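Local coordinates for beta-glucosidase (Saccharopolyspora erythraea D, PDB 5M6G), which probably hydrolyses terminal, non-reducing beta-D-glucosyl residues, releasing beta-D-glucose, as a member of glycoside hydrolase family 3, at residues 174-179 with 306-311. Numbering follows the deposited sequence.
With MG (magnesium ion), chain F; SOR (sorbitol), chain L.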
ATOM      1  N   ILE A 174      -2.308  -5.627 -15.934  1.00 13.16           N
ATOM      2  CA  ILE A 174      -2.611  -6.165 -14.613  1.00 13.75           C
ATOM      3  C   ILE A 174      -3.978  -5.674 -14.157  1.00 13.58           C
ATOM      4  O   ILE A 174      -4.348  -4.512 -14.364  1.00 13.73           O
ATOM      5  CB  ILE A 174      -1.483  -5.775 -13.641  1.00 18.45           C
ATOM      6  CG1 ILE A 174      -0.181  -6.464 -14.077  1.00 13.69           C
ATOM      7  CG2 ILE A 174      -1.859  -6.116 -12.195  1.00 14.27           C
ATOM      8  CD1 ILE A 174       1.066  -6.050 -13.282  1.00 11.32           C
ATOM      9  N   ASP A 175      -4.751  -6.580 -13.557  1.00 12.10           N
ATOM     10  CA  ASP A 175      -6.175  -6.391 -13.351  1.00 10.28           C
ATOM     11  C   ASP A 175      -6.545  -6.011 -11.937  1.00  9.84           C
ATOM     12  O   ASP A 175      -7.712  -5.707 -11.691  1.00 12.52           O
ATOM     13  CB  ASP A 175      -6.914  -7.687 -13.700  1.00 14.88           C
ATOM     14  CG  ASP A 175      -6.481  -8.229 -15.026  1.00 17.26           C
ATOM     15  OD1 ASP A 175      -6.797  -7.560 -16.029  1.00 16.19           O
ATOM     16  OD2 ASP A 175      -5.791  -9.267 -15.054  1.00 13.98           O
ATOM     17  N   TRP A 176      -5.591  -6.026 -11.016  1.00 11.76           N
ATOM     18  CA  TRP A 176      -5.917  -6.214  -9.607  1.00 10.11           C
ATOM     19  C   TRP A 176      -4.751  -5.707  -8.782  1.00 12.02           C
ATOM     20  O   TRP A 176      -3.630  -6.202  -8.939  1.00 12.55           O
ATOM     21  CB  TRP A 176      -6.186  -7.711  -9.361  1.00 10.69           C
ATOM     22  CG  TRP A 176      -6.512  -8.158  -7.962  1.00 11.00           C
ATOM     23  CD1 TRP A 176      -6.782  -7.382  -6.859  1.00 12.35           C
ATOM     24  CD2 TRP A 176      -6.592  -9.523  -7.525  1.00 10.94           C
ATOM     25  NE1 TRP A 176      -7.038  -8.198  -5.764  1.00 11.18           N
ATOM     26  CE2 TRP A 176      -6.917  -9.511  -6.148  1.00 10.54           C
ATOM     27  CE3 TRP A 176      -6.421 -10.759  -8.172  1.00 11.25           C
ATOM     28  CZ2 TRP A 176      -7.082 -10.688  -5.410  1.00 13.11           C
ATOM     29  CZ3 TRP A 176      -6.585 -11.929  -7.438  1.00 11.88           C
ATOM     30  CH2 TRP A 176      -6.916 -11.884  -6.070  1.00 13.04           C
ATOM     31  N   SER A 177      -4.995  -4.700  -7.945  1.00 10.62           N
ATOM     32  CA  SER A 177      -3.986  -4.199  -7.024  1.00 11.86           C
ATOM     33  C   SER A 177      -4.332  -4.614  -5.605  1.00 11.68           C
ATOM     34  O   SER A 177      -5.503  -4.598  -5.212  1.00 13.05           O
ATOM     35  CB  SER A 177      -3.859  -2.676  -7.080  1.00 12.91           C
ATOM     36  OG  SER A 177      -2.895  -2.233  -6.134  1.00 11.22           O
ATOM     37  N   PHE A 178      -3.306  -4.979  -4.836  1.00 11.46           N
ATOM     38  CA  PHE A 178      -3.467  -5.302  -3.418  1.00 11.22           C
ATOM     39  C   PHE A 178      -3.431  -3.992  -2.628  1.00 11.62           C
ATOM     40  O   PHE A 178      -2.491  -3.687  -1.895  1.00 12.64           O
ATOM     41  CB  PHE A 178      -2.389  -6.283  -2.976  1.00 12.00           C
ATOM     42  CG  PHE A 178      -2.309  -7.536  -3.845  1.00 14.22           C
ATOM     43  CD1 PHE A 178      -3.457  -8.230  -4.198  1.00 12.06           C
ATOM     44  CD2 PHE A 178      -1.084  -8.005  -4.304  1.00 14.57           C
ATOM     45  CE1 PHE A 178      -3.381  -9.380  -4.995  1.00 14.04           C
ATOM     46  CE2 PHE A 178      -0.996  -9.144  -5.093  1.00 15.86           C
ATOM     47  CZ  PHE A 178      -2.149  -9.835  -5.447  1.00 13.64           C
ATOM     48  N   ALA A 179      -4.486  -3.205  -2.816  1.00 11.73           N
ATOM     49  CA  ALA A 179      -4.603  -1.861  -2.258  1.00 12.91           C
ATOM     50  C   ALA A 179      -6.079  -1.474  -2.254  1.00 11.66           C
ATOM     51  O   ALA A 179      -6.821  -1.858  -3.166  1.00 16.11           O
ATOM     52  CB  ALA A 179      -3.775  -0.847  -3.086  1.00  9.59           C
ATOM     53  N   LEU A 306     -14.150 -11.498  -3.695  1.00 14.08           N
ATOM     54  CA  LEU A 306     -13.107 -12.516  -3.687  1.00 13.27           C
ATOM     55  C   LEU A 306     -12.247 -12.340  -2.440  1.00 12.15           C
ATOM     56  O   LEU A 306     -11.576 -11.315  -2.296  1.00 15.82           O
ATOM     57  CB  LEU A 306     -12.260 -12.377  -4.956  1.00 17.55           C
ATOM     58  CG  LEU A 306     -11.277 -13.439  -5.445  1.00 15.48           C
ATOM     59  CD1 LEU A 306     -10.827 -13.048  -6.854  1.00 10.98           C
ATOM     60  CD2 LEU A 306     -10.087 -13.578  -4.515  1.00 13.64           C
ATOM     61  N   VAL A 307     -12.237 -13.341  -1.560  1.00 14.63           N
ATOM     62  CA  VAL A 307     -11.371 -13.318  -0.382  1.00 10.98           C
ATOM     63  C   VAL A 307     -10.060 -14.017  -0.727  1.00 13.71           C
ATOM     64  O   VAL A 307     -10.046 -15.211  -1.055  1.00 13.28           O
ATOM     65  CB  VAL A 307     -12.047 -13.986   0.825  1.00 11.98           C
ATOM     66  CG1 VAL A 307     -11.106 -13.956   2.026  1.00 11.32           C
ATOM     67  CG2 VAL A 307     -13.356 -13.293   1.127  1.00 11.31           C
ATOM     68  N   VAL A 308      -8.953 -13.282  -0.646  1.00 12.25           N
ATOM     69  CA  VAL A 308      -7.644 -13.817  -1.001  1.00 13.21           C
ATOM     70  C   VAL A 308      -6.772 -13.882   0.247  1.00 13.19           C
ATOM     71  O   VAL A 308      -6.864 -13.020   1.131  1.00  9.98           O
ATOM     72  CB  VAL A 308      -6.988 -12.977  -2.120  1.00 12.54           C
ATOM     73  CG1 VAL A 308      -6.729 -11.548  -1.655  1.00 10.01           C
ATOM     74  CG2 VAL A 308      -5.708 -13.642  -2.632  1.00 11.44           C
ATOM     75  N   SER A 309      -5.938 -14.921   0.329  1.00 11.60           N
ATOM     76  CA  SER A 309      -4.979 -15.031   1.419  1.00 13.53           C
ATOM     77  C   SER A 309      -3.815 -14.057   1.220  1.00 14.17           C
ATOM     78  O   SER A 309      -3.611 -13.506   0.134  1.00 12.26           O
ATOM     79  CB  SER A 309      -4.436 -16.460   1.523  1.00 10.72           C
ATOM     80  OG  SER A 309      -3.328 -16.663   0.650  1.00 11.85           O
ATOM     81  N   ASP A 310      -3.051 -13.839   2.296  1.00 12.69           N
ATOM     82  CA  ASP A 310      -1.756 -13.189   2.155  1.00 16.36           C
ATOM     83  C   ASP A 310      -0.732 -14.222   1.687  1.00 14.53           C
ATOM     84  O   ASP A 310      -1.021 -15.417   1.546  1.00 11.78           O
ATOM     85  CB  ASP A 310      -1.329 -12.512   3.465  1.00 12.16           C
ATOM     86  CG  ASP A 310      -0.419 -11.292   3.235  1.00 17.27           C
ATOM     87  OD1 ASP A 310       0.316 -11.250   2.212  1.00 17.21           O
ATOM     88  OD2 ASP A 310      -0.443 -10.367   4.083  1.00 18.68           O
ATOM     89  N   TYR A 311       0.488 -13.748   1.460  1.00 15.10           N
ATOM     90  CA  TYR A 311       1.514 -14.470   0.713  1.00 17.17           C
ATOM     91  C   TYR A 311       2.085 -15.598   1.562  1.00 12.83           C
ATOM     92  O   TYR A 311       2.677 -15.342   2.614  1.00 17.52           O
ATOM     93  CB  TYR A 311       2.594 -13.467   0.316  1.00 16.09           C
ATOM     94  CG  TYR A 311       3.685 -13.919  -0.619  1.00 17.72           C
ATOM     95  CD1 TYR A 311       4.897 -14.401  -0.131  1.00 15.77           C
ATOM     96  CD2 TYR A 311       3.543 -13.780  -2.004  1.00 19.52           C
ATOM     97  CE1 TYR A 311       5.928 -14.767  -1.004  1.00 20.28           C
ATOM     98  CE2 TYR A 311       4.561 -14.146  -2.875  1.00 18.92           C
ATOM     99  CZ  TYR A 311       5.746 -14.638  -2.374  1.00 22.11           C
ATOM    100  OH  TYR A 311       6.749 -14.994  -3.251  1.00 21.42           O
TER
HETATM  101 MG    MG F 705      -6.189  -5.992 -17.376  1.00 21.23          MG
HETATM  102  C1  SOR L 711       0.524  -7.507   1.628  1.00 25.88           C
HETATM  103  C2  SOR L 711       1.101  -7.652   0.231  1.00 38.96           C
HETATM  104  C3  SOR L 711       2.009  -8.878   0.196  1.00 43.25           C
HETATM  105  C4  SOR L 711       2.886  -8.877  -1.053  1.00 31.59           C
HETATM  106  C5  SOR L 711       4.158  -9.715  -0.892  1.00 40.79           C
HETATM  107  C6  SOR L 711       5.110  -9.356  -2.029  1.00 25.74           C
HETATM  108  O1  SOR L 711       0.148  -6.174   1.873  1.00 22.27           O
HETATM  109  O2  SOR L 711       0.049  -7.794  -0.708  1.00 26.60           O
HETATM  110  O3  SOR L 711       1.201 -10.026   0.209  1.00 35.74           O
HETATM  111  O4  SOR L 711       2.144  -9.352  -2.158  1.00 40.21           O
HETATM  112  O5  SOR L 711       4.786  -9.497   0.366  1.00 37.75           O
HETATM  113  O6  SOR L 711       6.423  -9.777  -1.726  1.00 35.41           O
HETATM  114  O   HOH W   1      -6.369  -4.220 -16.193  1.00 15.20           O
HETATM  115  O   HOH W   2      -6.528  -7.637 -18.774  1.00 20.70           O
HETATM  116  O   HOH W   3      -8.133  -5.762 -17.865  1.00 20.53           O
HETATM  117  O   HOH W   4      -5.887  -4.822 -19.015  1.00 24.75           O
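Trp176 reaches Val308 and Leu306 with the six-membered end of its indole, and no hydrogen bond joins the two segments. Its CG stands anti to the backbone N (chi1 179°), which sends the ring inward, across the barrel interior. Val308 meets the indole at its edge, near the ring plane, with CG1 3.9 Å from Trp176 CZ2. Leu306 comes in at about a right angle to the tryptophan side chain, its CD2 3.9 Å from Trp176 CH2. One indole face carries the Phe178 ring, which turns an edge to it: Phe178 CE1 sits 3.7 Å above the plane, offset toward the rim.

The polar work is done around the sorbitol. Asp310 OD1 accepts a short bond from sorbitol O3 (2.5 Å) and also takes Tyr311 N at 2.6 Å, on its anti side. An alanine here removes the carboxylate, and sorbitol O3 and Tyr311 N would probably both be left without the acceptor they share. Phe178 CB lies 3.7 Å from sorbitol O2. Farther out, Asp175 OD1 binds magnesium together with Gly173 O and four waters.

Both segments belong to the TIM-barrel-type N-terminal domain. Strand 176-177 lies beside strand 125-128 and strand 306-308 beside 273-276; Ser273 touches both Trp176 and Val308, while Thr229 OG1 pairs with the indole NE1.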